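Local coordinates for 2'-deoxycytidine 5'-triphosphate deaminase (Agrobacterium tumefaciens, PDB 2R9Q), which probably deaminates dCTP to dUTP, supplying the precursor for thymidylate synthesis, at residues 9-21 and 35-47. Sequence-based numbering, arbitrary orientation.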
loop_
_atom_site.group_PDB
_atom_site.type_symbol
_atom_site.label_atom_id
_atom_site.label_comp_id
_atom_site.label_asym_id
_atom_site.label_seq_id
_atom_site.Cartn_x
_atom_site.Cartn_y
_atom_site.Cartn_z
ATOM N N THR B 9 7.105 45.642 22.784
ATOM C CA THR B 9 8.196 44.862 23.368
ATOM C C THR B 9 7.990 43.342 23.327
ATOM O O THR B 9 8.841 42.603 23.818
ATOM C CB THR B 9 8.520 45.287 24.829
ATOM O OG1 THR B 9 7.349 45.122 25.660
ATOM C CG2 THR B 9 9.081 46.749 24.872
ATOM N N THR B 10 6.859 42.895 22.777
ATOM C CA THR B 10 6.636 41.483 22.453
ATOM C C THR B 10 6.151 41.317 21.007
ATOM O O THR B 10 5.340 42.099 20.528
ATOM C CB THR B 10 5.616 40.795 23.378
ATOM O OG1 THR B 10 4.345 41.434 23.242
ATOM C CG2 THR B 10 6.076 40.781 24.841
ATOM N N GLY B 11 6.668 40.301 20.320
ATOM C CA GLY B 11 6.188 39.933 18.977
ATOM C C GLY B 11 7.206 39.155 18.163
ATOM O O GLY B 11 8.174 38.652 18.700
ATOM N N ILE B 12 6.981 39.091 16.857
ATOM C CA ILE B 12 7.857 38.383 15.935
ATOM C C ILE B 12 8.964 39.321 15.436
ATOM O O ILE B 12 8.707 40.470 15.121
ATOM C CB ILE B 12 7.053 37.747 14.739
ATOM C CG1 ILE B 12 6.091 36.687 15.280
ATOM C CG2 ILE B 12 7.973 37.096 13.732
ATOM C CD1 ILE B 12 4.859 36.470 14.447
ATOM N N LEU B 13 10.189 38.811 15.391
ATOM C CA LEU B 13 11.308 39.523 14.788
ATOM C C LEU B 13 11.163 39.619 13.262
ATOM O O LEU B 13 11.003 38.611 12.559
ATOM C CB LEU B 13 12.667 38.879 15.163
ATOM C CG LEU B 13 13.190 39.025 16.613
ATOM C CD1 LEU B 13 12.359 38.251 17.643
ATOM C CD2 LEU B 13 14.649 38.577 16.663
ATOM N N ALA B 14 11.220 40.851 12.764
ATOM C CA ALA B 14 11.261 41.102 11.333
ATOM C C ALA B 14 12.661 40.767 10.784
ATOM O O ALA B 14 13.592 40.542 11.544
ATOM C CB ALA B 14 10.848 42.565 11.023
ATOM N N ASP B 15 12.787 40.702 9.465
ATOM C CA ASP B 15 14.086 40.480 8.810
ATOM C C ASP B 15 15.280 41.376 9.265
ATOM O O ASP B 15 16.435 40.930 9.249
ATOM C CB ASP B 15 13.936 40.545 7.276
ATOM C CG ASP B 15 13.077 41.692 6.803
ATOM O OD1 ASP B 15 12.798 42.598 7.608
ATOM O OD2 ASP B 15 12.674 41.683 5.623
ATOM N N GLY B 16 15.006 42.626 9.650
ATOM C CA GLY B 16 16.055 43.532 10.087
ATOM C C GLY B 16 16.669 43.018 11.366
ATOM O O GLY B 16 17.880 42.964 11.506
ATOM N N ALA B 17 15.809 42.673 12.306
ATOM C CA ALA B 17 16.183 42.012 13.537
ATOM C C ALA B 17 16.868 40.662 13.313
ATOM O O ALA B 17 17.839 40.349 13.985
ATOM C CB ALA B 17 14.961 41.850 14.429
ATOM N N ILE B 18 16.365 39.855 12.386
ATOM C CA ILE B 18 16.988 38.556 12.104
ATOM C C ILE B 18 18.411 38.809 11.611
ATOM O O ILE B 18 19.348 38.148 12.030
ATOM C CB ILE B 18 16.199 37.687 11.062
ATOM C CG1 ILE B 18 14.828 37.267 11.601
ATOM C CG2 ILE B 18 17.015 36.425 10.703
ATOM C CD1 ILE B 18 13.871 36.738 10.543
ATOM N N ARG B 19 18.554 39.777 10.717
ATOM C CA ARG B 19 19.865 40.177 10.239
ATOM C C ARG B 19 20.770 40.733 11.351
ATOM O O ARG B 19 21.932 40.434 11.373
ATOM C CB ARG B 19 19.724 41.169 9.087
ATOM C CG ARG B 19 19.429 40.454 7.782
ATOM C CD ARG B 19 19.478 41.358 6.626
ATOM N NE ARG B 19 18.158 41.870 6.317
ATOM C CZ ARG B 19 17.415 41.520 5.272
ATOM N NH1 ARG B 19 17.820 40.630 4.380
ATOM N NH2 ARG B 19 16.223 42.075 5.126
ATOM N N ALA B 20 20.210 41.523 12.270
ATOM C CA ALA B 20 20.940 42.038 13.442
ATOM C C ALA B 20 21.434 40.902 14.334
ATOM O O ALA B 20 22.550 40.960 14.821
ATOM C CB ALA B 20 20.080 42.994 14.226
ATOM N N LEU B 21 20.593 39.875 14.527
ATOM C CA LEU B 21 20.953 38.640 15.231
ATOM C C LEU B 21 22.137 37.922 14.605
ATOM O O LEU B 21 22.944 37.334 15.321
ATOM C CB LEU B 21 19.791 37.655 15.236
ATOM C CG LEU B 21 18.630 37.800 16.197
ATOM C CD1 LEU B 21 17.671 36.639 15.949
ATOM C CD2 LEU B 21 19.124 37.834 17.636
ATOM N N VAL B 35 21.182 35.798 -0.335
ATOM C CA VAL B 35 20.608 37.157 -0.412
ATOM C C VAL B 35 19.127 37.135 -0.031
ATOM O O VAL B 35 18.652 38.019 0.686
ATOM C CB VAL B 35 20.820 37.842 -1.815
ATOM C CG1 VAL B 35 20.341 36.946 -2.952
ATOM C CG2 VAL B 35 20.145 39.242 -1.848
ATOM N N ASP B 36 18.434 36.075 -0.451
ATOM C CA ASP B 36 17.001 35.928 -0.245
ATOM C C ASP B 36 16.634 34.959 0.884
ATOM O O ASP B 36 15.503 34.446 0.925
ATOM C CB ASP B 36 16.364 35.492 -1.558
ATOM C CG ASP B 36 16.843 34.139 -2.020
ATOM O OD1 ASP B 36 17.967 33.725 -1.678
ATOM O OD2 ASP B 36 16.084 33.478 -2.732
ATOM N N GLN B 37 17.567 34.739 1.816
ATOM C CA GLN B 37 17.372 33.731 2.867
ATOM C C GLN B 37 16.488 34.216 4.000
ATOM O O GLN B 37 15.751 33.415 4.595
ATOM C CB GLN B 37 18.690 33.227 3.433
ATOM C CG GLN B 37 18.589 31.831 3.975
ATOM C CD GLN B 37 19.872 31.370 4.623
ATOM O OE1 GLN B 37 20.947 31.603 4.103
ATOM N NE2 GLN B 37 19.759 30.707 5.757
ATOM N N VAL B 38 16.557 35.516 4.281
ATOM C CA VAL B 38 15.762 36.139 5.335
ATOM C C VAL B 38 14.452 36.634 4.725
ATOM O O VAL B 38 14.440 37.442 3.789
ATOM C CB VAL B 38 16.517 37.299 6.038
ATOM C CG1 VAL B 38 15.695 37.854 7.209
ATOM C CG2 VAL B 38 17.936 36.838 6.497
ATOM N N GLN B 39 13.357 36.088 5.225
ATOM C CA GLN B 39 12.043 36.459 4.787
ATOM C C GLN B 39 11.604 37.582 5.721
ATOM O O GLN B 39 12.281 37.852 6.726
ATOM C CB GLN B 39 11.094 35.247 4.827
ATOM C CG GLN B 39 11.595 33.992 4.100
ATOM C CD GLN B 39 11.876 34.232 2.654
ATOM O OE1 GLN B 39 11.262 35.086 2.023
ATOM N NE2 GLN B 39 12.839 33.506 2.118
ATOM N N PRO B 40 10.497 38.268 5.377
ATOM C CA PRO B 40 9.930 39.338 6.212
ATOM C C PRO B 40 9.752 39.004 7.714
ATOM O O PRO B 40 10.036 39.849 8.538
ATOM C CB PRO B 40 8.593 39.623 5.534
ATOM C CG PRO B 40 8.786 39.244 4.128
ATOM C CD PRO B 40 9.735 38.102 4.121
ATOM N N ALA B 41 9.321 37.781 8.056
ATOM C CA ALA B 41 9.082 37.369 9.456
ATOM C C ALA B 41 9.569 35.939 9.809
ATOM O O ALA B 41 9.017 35.288 10.712
ATOM C CB ALA B 41 7.625 37.514 9.777
ATOM N N SER B 42 10.609 35.480 9.094
ATOM C CA SER B 42 11.215 34.158 9.281
ATOM C C SER B 42 12.524 34.065 8.505
ATOM O O SER B 42 12.863 34.936 7.716
ATOM C CB SER B 42 10.266 33.036 8.832
ATOM O OG SER B 42 9.837 33.229 7.488
ATOM N N LEU B 43 13.261 32.999 8.752
ATOM C CA LEU B 43 14.471 32.678 8.041
ATOM C C LEU B 43 14.445 31.230 7.521
ATOM O O LEU B 43 14.209 30.286 8.261
ATOM C CB LEU B 43 15.648 32.899 8.982
ATOM C CG LEU B 43 17.029 32.345 8.646
ATOM C CD1 LEU B 43 17.768 33.185 7.624
ATOM C CD2 LEU B 43 17.783 32.179 9.933
ATOM N N ASP B 44 14.677 31.073 6.228
ATOM C CA ASP B 44 15.019 29.778 5.618
ATOM C C ASP B 44 16.271 29.150 6.219
ATOM O O ASP B 44 17.253 29.835 6.525
ATOM C CB ASP B 44 15.192 29.894 4.106
ATOM C CG ASP B 44 13.865 30.041 3.385
ATOM O OD1 ASP B 44 12.829 30.205 4.082
ATOM O OD2 ASP B 44 13.870 29.980 2.132
ATOM N N LEU B 45 16.177 27.838 6.401
ATOM C CA LEU B 45 17.239 27.011 6.920
ATOM C C LEU B 45 17.791 26.154 5.792
ATOM O O LEU B 45 17.047 25.659 4.962
ATOM C CB LEU B 45 16.724 26.117 8.058
ATOM C CG LEU B 45 16.142 26.779 9.299
ATOM C CD1 LEU B 45 15.346 25.714 10.090
ATOM C CD2 LEU B 45 17.244 27.446 10.127
ATOM N N ARG B 46 19.101 25.989 5.778
ATOM C CA ARG B 46 19.792 25.283 4.735
ATOM C C ARG B 46 20.391 24.003 5.270
ATOM O O ARG B 46 20.932 23.977 6.357
ATOM C CB ARG B 46 20.936 26.135 4.161
ATOM C CG ARG B 46 20.550 27.446 3.518
ATOM C CD ARG B 46 21.767 28.236 3.100
ATOM N NE ARG B 46 22.488 28.844 4.230
ATOM C CZ ARG B 46 23.526 29.674 4.090
ATOM N NH1 ARG B 46 24.134 30.167 5.155
ATOM N NH2 ARG B 46 23.955 30.024 2.892
ATOM N N LEU B 47 20.321 22.966 4.451
ATOM C CA LEU B 47 21.007 21.701 4.692
ATOM C C LEU B 47 22.523 21.837 4.654
ATOM O O LEU B 47 23.106 22.568 3.812
ATOM C CB LEU B 47 20.597 20.623 3.663
ATOM C CG LEU B 47 19.112 20.369 3.371
ATOM C CD1 LEU B 47 18.952 19.163 2.440
ATOM C CD2 LEU B 47 18.311 20.232 4.651
HETATM O O HOH W 1 11.164 35.639 12.723
HETATM O O HOH W 2 13.323 40.146 3.634
#
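Asp-15 and Ile-18, on the first turn of helix 15-23, pack against Val-38 of the beta-hairpin formed by strands 38-39 and 42-46, within a dUTPase-like, mainly antiparallel beta domain. The tight part lies at the start of the helix. Val-38 holds CG1 anti to its backbone N (chi1 -176°), which directs that methyl toward Asp-15 CB, at a doubtfully short spacing, and alongside Ile-18, whose CB is 3.9 Å from Val-38 CG1. Ile-18 then reaches along the hairpin, its CD1 3.5 Å from Ser-42 O, while its CG2 meets Leu-43 CB obliquely. A single direct hydrogen bond joins the segments: Asp-15 N to Pro-40 O at 3.0 Å, bent (140° at the hydrogen), with the donor well above the carbonyl plane. This carbonyl thus engages the first-turn N-H next to the N-cap residue, Ala-14.

The outer side, where Arg-19 is partly exposed, is looser and more polar. The guanidinium lays one face over Val-38, with Arg-19 NH1 3.9 Å from Val-38 CB; Arg-19 NH2 makes a long salt bridge to Asp-15 OD2, and NE one to Glu-345 OE2. Asp-15 OD1 and OD2 accept hydrogen bonds from the backbone N of Glu-345 and Gly-346 respectively. A water completes the polar side, donating to Asp-15 OD2 at 2.6 Å and to Val-38 O at 2.9 Å.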